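Local coordinates for protein glucose-6-phosphate isomerase (Plasmodium falciparum, PDB 3QKI) that probably catalyses the interconversion of alpha-D-glucose 6-phosphate and beta-D-fructose 6-phosphate in glycolysis and gluconeogenesis, at residues A[95-100]-A[109-114]; A[101-106]-A[547-552]; A[114-119]-A[137-142]. One frame throughout, in Å; residues are numbered along the deposited sequence.

Contact 1 of 3, residues A[95-100]-A[109-114]; sequences EKTFMG and RSVLHT
S110 and G100 form the direct hydrogen bond between the C-terminal end of helix 90-99 and the loop that returns past it. S110 OG donates to G100 O over 2.6 Å, coming from above the carbonyl plane, 38° out of it. G100 itself, with positive phi, closes the helix in a Schellman motif.

Two waters add further polar links. One donates to T97 O at 2.6 Å and accepts from V111 N at 2.9 Å. The acceptors T97 O and V111 O approach to 3.2 Å without bonding. The other water donates to F98 O and also meets T114 OG1, 2.7 Å away.

Carbon contacts complete the interface. T97 CG2, anti to the backbone N, lies 3.8 Å from V111 CG1, while OG1, beside that N (chi1 -53°), bonds K93 O. L112 CD2 rests 3.6 Å from G100 CA and makes a methyl-carbonyl contact with F98 O. T114 CG2 makes a CH-pi contact over one face of the F98 ring, 4.0 Å from its centroid, displaced toward the rim and nearest CZ.

The carbonyls accept hydrogen bonds from water (T97, F98) or the S110 hydroxyl (G100), joining helix end to loop without a direct backbone-to-backbone bond.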
loop_
_atom_site.group_PDB
_atom_site.type_symbol
_atom_site.label_atom_id
_atom_site.label_comp_id
_atom_site.label_asym_id
_atom_site.label_seq_id
_atom_site.Cartn_x
_atom_site.Cartn_y
_atom_site.Cartn_z
ATOM N N GLU A 95 -18.149 21.083 -17.596
ATOM C CA GLU A 95 -17.951 22.403 -18.196
ATOM C C GLU A 95 -17.989 23.525 -17.141
ATOM O O GLU A 95 -17.094 24.371 -17.153
ATOM C CB GLU A 95 -18.939 22.654 -19.339
ATOM C CG GLU A 95 -18.670 23.954 -20.084
ATOM C CD GLU A 95 -19.505 24.174 -21.328
ATOM O OE1 GLU A 95 -20.730 23.906 -21.287
ATOM O OE2 GLU A 95 -18.939 24.662 -22.332
ATOM N N LYS A 96 -18.950 23.481 -16.176
ATOM C CA LYS A 96 -19.033 24.475 -15.095
ATOM C C LYS A 96 -17.749 24.459 -14.250
ATOM O O LYS A 96 -17.253 25.515 -13.876
ATOM C CB LYS A 96 -20.241 24.196 -14.188
ATOM C CG LYS A 96 -21.571 24.610 -14.777
ATOM C CD LYS A 96 -22.701 23.949 -14.006
ATOM C CE LYS A 96 -23.595 24.940 -13.307
ATOM N NZ LYS A 96 -23.575 24.759 -11.830
ATOM N N THR A 97 -17.206 23.254 -13.978
ATOM C CA THR A 97 -15.965 23.082 -13.213
ATOM C C THR A 97 -14.806 23.778 -13.927
ATOM O O THR A 97 -14.131 24.611 -13.312
ATOM C CB THR A 97 -15.704 21.590 -12.941
ATOM O OG1 THR A 97 -16.869 21.031 -12.329
ATOM C CG2 THR A 97 -14.485 21.362 -12.030
ATOM N N PHE A 98 -14.589 23.449 -15.223
ATOM C CA PHE A 98 -13.525 24.022 -16.057
ATOM C C PHE A 98 -13.657 25.557 -16.180
ATOM O O PHE A 98 -12.631 26.242 -16.225
ATOM C CB PHE A 98 -13.528 23.399 -17.444
ATOM C CG PHE A 98 -12.716 22.133 -17.584
ATOM C CD1 PHE A 98 -11.490 22.142 -18.248
ATOM C CD2 PHE A 98 -13.192 20.923 -17.089
ATOM C CE1 PHE A 98 -10.752 20.958 -18.416
ATOM C CE2 PHE A 98 -12.442 19.743 -17.228
ATOM C CZ PHE A 98 -11.241 19.768 -17.910
ATOM N N MET A 99 -14.917 26.072 -16.229
ATOM C CA MET A 99 -15.214 27.518 -16.342
ATOM C C MET A 99 -14.935 28.313 -15.058
ATOM O O MET A 99 -14.859 29.535 -15.088
ATOM C CB MET A 99 -16.658 27.767 -16.829
ATOM C CG MET A 99 -16.904 27.414 -18.290
ATOM S SD MET A 99 -15.805 28.237 -19.479
ATOM C CE MET A 99 -14.944 26.725 -20.200
ATOM N N GLY A 100 -14.774 27.632 -13.933
ATOM C CA GLY A 100 -14.497 28.334 -12.677
ATOM C C GLY A 100 -15.714 28.601 -11.819
ATOM O O GLY A 100 -15.623 29.336 -10.830
ATOM N N ARG A 109 -16.848 27.209 -3.378
ATOM C CA ARG A 109 -15.566 27.453 -4.013
ATOM C C ARG A 109 -15.487 26.958 -5.427
ATOM O O ARG A 109 -16.179 26.013 -5.810
ATOM C CB ARG A 109 -14.452 26.763 -3.222
ATOM C CG ARG A 109 -14.198 27.388 -1.880
ATOM C CD ARG A 109 -12.722 27.551 -1.656
ATOM N NE ARG A 109 -12.111 26.320 -1.175
ATOM C CZ ARG A 109 -11.860 26.064 0.102
ATOM N NH1 ARG A 109 -12.193 26.943 1.041
ATOM N NH2 ARG A 109 -11.279 24.924 0.453
ATOM N N SER A 110 -14.563 27.544 -6.181
ATOM C CA SER A 110 -14.258 27.117 -7.529
ATOM C C SER A 110 -13.328 25.907 -7.418
ATOM O O SER A 110 -12.739 25.668 -6.365
ATOM C CB SER A 110 -13.586 28.244 -8.303
ATOM O OG SER A 110 -14.487 29.323 -8.478
ATOM N N VAL A 111 -13.223 25.136 -8.497
ATOM C CA VAL A 111 -12.395 23.915 -8.585
ATOM C C VAL A 111 -11.601 24.100 -9.877
ATOM O O VAL A 111 -12.110 23.841 -10.978
ATOM C CB VAL A 111 -13.285 22.650 -8.592
ATOM C CG1 VAL A 111 -12.444 21.402 -8.848
ATOM C CG2 VAL A 111 -14.066 22.516 -7.272
ATOM N N LEU A 112 -10.374 24.611 -9.742
ATOM C CA LEU A 112 -9.594 25.003 -10.926
ATOM C C LEU A 112 -8.187 24.444 -11.021
ATOM O O LEU A 112 -7.295 25.102 -11.582
ATOM C CB LEU A 112 -9.609 26.538 -11.070
ATOM C CG LEU A 112 -10.907 27.195 -11.539
ATOM C CD1 LEU A 112 -10.865 28.712 -11.308
ATOM C CD2 LEU A 112 -11.218 26.838 -12.986
ATOM N N HIS A 113 -7.997 23.189 -10.595
ATOM C CA HIS A 113 -6.707 22.533 -10.784
ATOM C C HIS A 113 -6.354 22.406 -12.294
ATOM O O HIS A 113 -5.183 22.429 -12.651
ATOM C CB HIS A 113 -6.663 21.176 -10.076
ATOM C CG HIS A 113 -7.813 20.295 -10.413
ATOM N ND1 HIS A 113 -9.004 20.367 -9.705
ATOM C CD2 HIS A 113 -7.930 19.371 -11.385
ATOM C CE1 HIS A 113 -9.808 19.487 -10.276
ATOM N NE2 HIS A 113 -9.202 18.857 -11.289
ATOM N N THR A 114 -7.365 22.330 -13.172
ATOM C CA THR A 114 -7.159 22.273 -14.625
ATOM C C THR A 114 -6.483 23.550 -15.169
ATOM O O THR A 114 -5.767 23.463 -16.155
ATOM C CB THR A 114 -8.475 21.972 -15.382
ATOM O OG1 THR A 114 -9.466 22.938 -15.008
ATOM C CG2 THR A 114 -8.989 20.583 -15.117
HETATM O O HOH W 1 -14.619 25.682 -10.945
HETATM O O HOH W 2 -9.951 25.146 -16.526
#

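Contact 2 of 3, residues A[101-106]-A[547-552]; sequences EKVNMT and NSFDQW
N547 and N104 pair their side-chain amides where two irregular loops meet, and N547 also closes an Asx turn on its own loop. Followed outward, N547 begins with CB against the sulfur of M105, 3.9 Å from SD. Its CG stands anti to the backbone N (chi1 -179°), extending the amide toward the 101-106 loop. OD1 accepts at 3.2 Å from F549 N, which stands above the N547 carbonyl plane; this bond defines the turn. ND2 points across the contact and donates to N104 OD1 over 3.0 Å in an almost perfectly straight bond (178°). The acceptor lies in the N547 amide plane, but the two amide planes are inclined to each other and the donor sits above the N104 carbonyl plane. ND2 makes a further, weak bond to D550 OD2.

N104 has further partners: its CG packs 3.7 Å from F549 CB, and its ND2 hydrogen-bonds E107 OE1. V103 CG2 meets F549 CE1 at 4.0 Å.

D550 continues the same polar network. Its OD1 forms a salt bridge with K402, and its side chain is about 8 Å from that of E398, a fructose 6-phosphate-binding residue. W552 faces the dimer partner, making a cation-pi contact with K505 of the second subunit. Between D550 and W552, T106 OG1 both donates and accepts: it donates to the anti lone pair of D550 OD2 at 2.5 Å and accepts from W552 NE1 at 2.9 Å, near the indole plane, with an N-H...O angle of 163°.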
loop_
_atom_site.group_PDB
_atom_site.type_symbol
_atom_site.label_atom_id
_atom_site.label_comp_id
_atom_site.label_asym_id
_atom_site.label_seq_id
_atom_site.Cartn_x
_atom_site.Cartn_y
_atom_site.Cartn_z
ATOM N N GLU A 101 -16.858 27.963 -12.142
ATOM C CA GLU A 101 -18.062 28.103 -11.331
ATOM C C GLU A 101 -17.852 27.440 -9.990
ATOM O O GLU A 101 -17.039 26.512 -9.884
ATOM C CB GLU A 101 -19.283 27.527 -12.050
ATOM C CG GLU A 101 -19.580 28.287 -13.331
ATOM C CD GLU A 101 -20.973 28.115 -13.897
ATOM O OE1 GLU A 101 -21.923 27.893 -13.107
ATOM O OE2 GLU A 101 -21.122 28.281 -15.130
ATOM N N LYS A 102 -18.560 27.922 -8.962
ATOM C CA LYS A 102 -18.440 27.425 -7.589
ATOM C C LYS A 102 -19.089 26.056 -7.389
ATOM O O LYS A 102 -20.049 25.929 -6.629
ATOM C CB LYS A 102 -18.905 28.487 -6.578
ATOM C CG LYS A 102 -18.137 29.794 -6.659
ATOM C CD LYS A 102 -18.628 30.757 -5.587
ATOM C CE LYS A 102 -18.291 32.188 -5.868
ATOM N NZ LYS A 102 -18.347 32.996 -4.618
ATOM N N VAL A 103 -18.525 25.007 -8.058
ATOM C CA VAL A 103 -19.059 23.647 -8.013
ATOM C C VAL A 103 -18.851 22.937 -6.662
ATOM O O VAL A 103 -19.556 21.968 -6.371
ATOM C CB VAL A 103 -18.681 22.787 -9.245
ATOM C CG1 VAL A 103 -19.168 23.446 -10.530
ATOM C CG2 VAL A 103 -17.182 22.520 -9.301
ATOM N N ASN A 104 -17.894 23.428 -5.835
ATOM C CA ASN A 104 -17.673 22.890 -4.498
ATOM C C ASN A 104 -18.738 23.622 -3.687
ATOM O O ASN A 104 -18.516 24.723 -3.175
ATOM C CB ASN A 104 -16.251 23.198 -4.026
ATOM C CG ASN A 104 -15.943 22.752 -2.629
ATOM O OD1 ASN A 104 -16.808 22.326 -1.862
ATOM N ND2 ASN A 104 -14.695 22.875 -2.251
ATOM N N MET A 105 -19.933 23.031 -3.653
ATOM C CA MET A 105 -21.140 23.641 -3.090
ATOM C C MET A 105 -21.244 23.692 -1.559
ATOM O O MET A 105 -22.082 24.425 -1.046
ATOM C CB MET A 105 -22.416 23.087 -3.775
ATOM C CG MET A 105 -22.401 21.544 -4.029
ATOM S SD MET A 105 -22.523 20.443 -2.591
ATOM C CE MET A 105 -24.133 20.947 -1.888
ATOM N N THR A 106 -20.380 22.976 -0.820
ATOM C CA THR A 106 -20.444 23.063 0.637
ATOM C C THR A 106 -19.493 24.131 1.164
ATOM O O THR A 106 -19.708 24.635 2.250
ATOM C CB THR A 106 -20.222 21.716 1.330
ATOM O OG1 THR A 106 -18.872 21.312 1.125
ATOM C CG2 THR A 106 -21.209 20.648 0.878
ATOM N N ASN A 547 -20.318 15.719 -3.569
ATOM C CA ASN A 547 -19.353 16.801 -3.696
ATOM C C ASN A 547 -17.936 16.188 -3.553
ATOM O O ASN A 547 -17.544 15.799 -2.463
ATOM C CB ASN A 547 -19.615 17.914 -2.672
ATOM C CG ASN A 547 -18.653 19.084 -2.786
ATOM O OD1 ASN A 547 -17.938 19.240 -3.772
ATOM N ND2 ASN A 547 -18.634 19.946 -1.797
ATOM N N SER A 548 -17.194 16.089 -4.661
ATOM C CA SER A 548 -15.846 15.500 -4.708
ATOM C C SER A 548 -14.790 16.418 -4.110
ATOM O O SER A 548 -13.637 16.025 -3.982
ATOM C CB SER A 548 -15.435 15.273 -6.166
ATOM O OG SER A 548 -16.188 14.272 -6.815
ATOM N N PHE A 549 -15.166 17.659 -3.812
ATOM C CA PHE A 549 -14.252 18.722 -3.512
ATOM C C PHE A 549 -14.059 19.160 -2.082
ATOM O O PHE A 549 -13.153 19.934 -1.825
ATOM C CB PHE A 549 -14.530 19.898 -4.486
ATOM C CG PHE A 549 -14.678 19.398 -5.902
ATOM C CD1 PHE A 549 -15.914 19.433 -6.545
ATOM C CD2 PHE A 549 -13.595 18.841 -6.581
ATOM C CE1 PHE A 549 -16.046 18.975 -7.862
ATOM C CE2 PHE A 549 -13.742 18.351 -7.883
ATOM C CZ PHE A 549 -14.961 18.442 -8.521
ATOM N N ASP A 550 -14.864 18.639 -1.151
ATOM C CA ASP A 550 -14.735 18.988 0.242
ATOM C C ASP A 550 -14.177 17.780 1.004
ATOM O O ASP A 550 -13.881 16.734 0.408
ATOM C CB ASP A 550 -16.113 19.439 0.799
ATOM C CG ASP A 550 -17.254 18.423 0.690
ATOM O OD1 ASP A 550 -16.974 17.223 0.453
ATOM O OD2 ASP A 550 -18.420 18.819 0.875
ATOM N N GLN A 551 -13.991 17.925 2.320
ATOM C CA GLN A 551 -13.478 16.835 3.157
ATOM C C GLN A 551 -13.840 17.096 4.616
ATOM O O GLN A 551 -12.972 17.171 5.470
ATOM C CB GLN A 551 -11.963 16.537 2.933
ATOM C CG GLN A 551 -10.990 17.736 3.109
ATOM C CD GLN A 551 -11.131 18.785 2.017
ATOM O OE1 GLN A 551 -11.155 18.477 0.818
ATOM N NE2 GLN A 551 -11.272 20.054 2.403
ATOM N N TRP A 552 -15.142 17.239 4.893
ATOM C CA TRP A 552 -15.645 17.515 6.251
ATOM C C TRP A 552 -15.384 16.394 7.235
ATOM O O TRP A 552 -15.374 16.636 8.442
ATOM C CB TRP A 552 -17.138 17.856 6.212
ATOM C CG TRP A 552 -17.425 19.111 5.444
ATOM C CD1 TRP A 552 -18.052 19.212 4.242
ATOM C CD2 TRP A 552 -17.044 20.436 5.814
ATOM N NE1 TRP A 552 -18.117 20.527 3.853
ATOM C CE2 TRP A 552 -17.512 21.302 4.804
ATOM C CE3 TRP A 552 -16.354 20.983 6.911
ATOM C CZ2 TRP A 552 -17.337 22.691 4.868
ATOM C CZ3 TRP A 552 -16.174 22.361 6.971
ATOM C CH2 TRP A 552 -16.673 23.197 5.964
#

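Contact 3 of 3, residues A[114-119]-A[137-142]; sequences TALRIP and EDVHGV
V139 and H140, neighbours on helix 135-154, meet the 114-119 segment in two different ways, one by methyl groups and the other by a ring edge. They pack the loop between helix 90-99 and strand 129-130 against their helix. The CB of V139 is directed toward the segment. Its CG1 branch is anti to the backbone N (chi1 167°), which puts that methyl against two successive carbonyl oxygens, 3.6 Å from L116 O and 3.8 Å from A115 O. The second branch, CG2, is 4.3 Å from L116 CD2. L116 starts out in the opposite sense, its CB directed away from the helix, and only the end of its side chain comes back to make this looser apolar contact. That side chain is about 10 Å from that of K250, a fructose 6-phosphate-binding residue.

H140 reaches further along the segment. Its imidazole presents an edge, with NE2 donating to I118 O over 2.8 Å. The oxygen lies near the ring plane, yet the bond is bent, with an N-H...O angle of 140°, and the donor is tilted 21° from the carbonyl plane. Within the helix, V139 CG1 lies over one face of the same ring, near its rim. L136, one helical turn earlier, touches A115 and I118.

The CB of R117 is directed away from the helix, and its guanidinium forms salt bridges with D344 and E534.

Donation from NE2 implies a hydrogen on that nitrogen. It is the one direct hydrogen bond between the segments, while valine methyls pack against the neighbouring backbone oxygens.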
loop_
_atom_site.group_PDB
_atom_site.type_symbol
_atom_site.label_atom_id
_atom_site.label_comp_id
_atom_site.label_asym_id
_atom_site.label_seq_id
_atom_site.Cartn_x
_atom_site.Cartn_y
_atom_site.Cartn_z
ATOM N N THR A 114 -7.365 22.330 -13.172
ATOM C CA THR A 114 -7.159 22.273 -14.625
ATOM C C THR A 114 -6.483 23.550 -15.169
ATOM O O THR A 114 -5.767 23.463 -16.155
ATOM C CB THR A 114 -8.475 21.972 -15.382
ATOM O OG1 THR A 114 -9.466 22.938 -15.008
ATOM C CG2 THR A 114 -8.989 20.583 -15.117
ATOM N N ALA A 115 -6.675 24.709 -14.505
ATOM C CA ALA A 115 -6.067 25.984 -14.919
ATOM C C ALA A 115 -4.555 25.980 -14.710
ATOM O O ALA A 115 -3.839 26.692 -15.425
ATOM C CB ALA A 115 -6.699 27.148 -14.157
ATOM N N LEU A 116 -4.057 25.147 -13.747
ATOM C CA LEU A 116 -2.633 25.039 -13.416
ATOM C C LEU A 116 -1.751 24.606 -14.586
ATOM O O LEU A 116 -0.566 24.947 -14.631
ATOM C CB LEU A 116 -2.411 24.075 -12.237
ATOM C CG LEU A 116 -3.065 24.485 -10.917
ATOM C CD1 LEU A 116 -3.094 23.313 -9.942
ATOM C CD2 LEU A 116 -2.402 25.721 -10.315
ATOM N N ARG A 117 -2.314 23.850 -15.499
ATOM C CA ARG A 117 -1.560 23.316 -16.627
ATOM C C ARG A 117 -1.918 23.921 -17.993
ATOM O O ARG A 117 -1.437 23.419 -19.002
ATOM C CB ARG A 117 -1.602 21.779 -16.640
ATOM C CG ARG A 117 -3.004 21.211 -16.490
ATOM C CD ARG A 117 -3.266 20.708 -15.080
ATOM N NE ARG A 117 -4.319 19.697 -15.160
ATOM C CZ ARG A 117 -4.711 18.913 -14.165
ATOM N NH1 ARG A 117 -4.147 19.017 -12.964
ATOM N NH2 ARG A 117 -5.653 18.006 -14.368
ATOM N N ILE A 118 -2.720 25.006 -18.040
ATOM C CA ILE A 118 -3.018 25.679 -19.315
ATOM C C ILE A 118 -1.674 26.357 -19.752
ATOM O O ILE A 118 -1.058 27.042 -18.928
ATOM C CB ILE A 118 -4.200 26.680 -19.195
ATOM C CG1 ILE A 118 -5.514 25.928 -18.916
ATOM C CG2 ILE A 118 -4.320 27.563 -20.470
ATOM C CD1 ILE A 118 -6.719 26.837 -18.479
ATOM N N PRO A 119 -1.152 26.073 -20.971
ATOM C CA PRO A 119 0.138 26.680 -21.376
ATOM C C PRO A 119 0.029 28.182 -21.633
ATOM O O PRO A 119 -1.068 28.689 -21.866
ATOM C CB PRO A 119 0.536 25.892 -22.630
ATOM C CG PRO A 119 -0.748 25.408 -23.203
ATOM C CD PRO A 119 -1.740 25.266 -22.066
ATOM N N GLU A 137 -2.728 34.453 -15.083
ATOM C CA GLU A 137 -1.623 35.364 -14.842
ATOM C C GLU A 137 -0.923 35.005 -13.522
ATOM O O GLU A 137 0.296 35.057 -13.446
ATOM C CB GLU A 137 -2.111 36.813 -14.820
ATOM C CG GLU A 137 -2.599 37.267 -16.190
ATOM C CD GLU A 137 -1.567 37.816 -17.162
ATOM O OE1 GLU A 137 -0.360 37.863 -16.818
ATOM O OE2 GLU A 137 -1.978 38.210 -18.278
ATOM N N ASP A 138 -1.693 34.605 -12.499
ATOM C CA ASP A 138 -1.159 34.165 -11.212
ATOM C C ASP A 138 -0.456 32.815 -11.402
ATOM O O ASP A 138 0.634 32.628 -10.863
ATOM C CB ASP A 138 -2.288 34.010 -10.185
ATOM C CG ASP A 138 -2.913 35.308 -9.719
ATOM O OD1 ASP A 138 -2.161 36.216 -9.326
ATOM O OD2 ASP A 138 -4.161 35.390 -9.701
ATOM N N VAL A 139 -1.079 31.895 -12.176
ATOM C CA VAL A 139 -0.566 30.548 -12.473
ATOM C C VAL A 139 0.812 30.691 -13.125
ATOM O O VAL A 139 1.797 30.114 -12.640
ATOM C CB VAL A 139 -1.551 29.725 -13.352
ATOM C CG1 VAL A 139 -0.887 28.466 -13.927
ATOM C CG2 VAL A 139 -2.821 29.362 -12.581
ATOM N N HIS A 140 0.878 31.477 -14.212
ATOM C CA HIS A 140 2.140 31.700 -14.901
ATOM C C HIS A 140 3.191 32.531 -14.176
ATOM O O HIS A 140 4.375 32.317 -14.408
ATOM C CB HIS A 140 1.938 32.074 -16.361
ATOM C CG HIS A 140 1.448 30.908 -17.136
ATOM N ND1 HIS A 140 2.310 29.915 -17.561
ATOM C CD2 HIS A 140 0.190 30.575 -17.488
ATOM C CE1 HIS A 140 1.558 29.031 -18.192
ATOM N NE2 HIS A 140 0.272 29.384 -18.170
ATOM N N GLY A 141 2.762 33.437 -13.296
ATOM C CA GLY A 141 3.669 34.227 -12.468
ATOM C C GLY A 141 4.441 33.283 -11.559
ATOM O O GLY A 141 5.666 33.377 -11.450
ATOM N N VAL A 142 3.731 32.311 -10.958
ATOM C CA VAL A 142 4.346 31.294 -10.090
ATOM C C VAL A 142 5.235 30.346 -10.899
ATOM O O VAL A 142 6.366 30.106 -10.494
ATOM C CB VAL A 142 3.308 30.543 -9.219
ATOM C CG1 VAL A 142 3.959 29.415 -8.423
ATOM C CG2 VAL A 142 2.606 31.500 -8.289
#

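Contacts 1 and 2 cross along the chain, their segments alternating, and with centres 11 Å apart they touch directly: V103 and F549 of contact 2 pack on T97 and V111 of contact 1. Contact 3 follows contact 1 in series, shares T114 with it at a centre distance of 13 Å, and is nested within the long loop that contact 2 closes. Its centre is 21 Å from that of contact 2, without touching it. One connection, from helix 90-99 to strand 129-130, supplies a segment to all three. It thereby joins that helix, the 547-552 loop near the second subunit, and helix 135-154, which precedes the five-stranded parallel sheet.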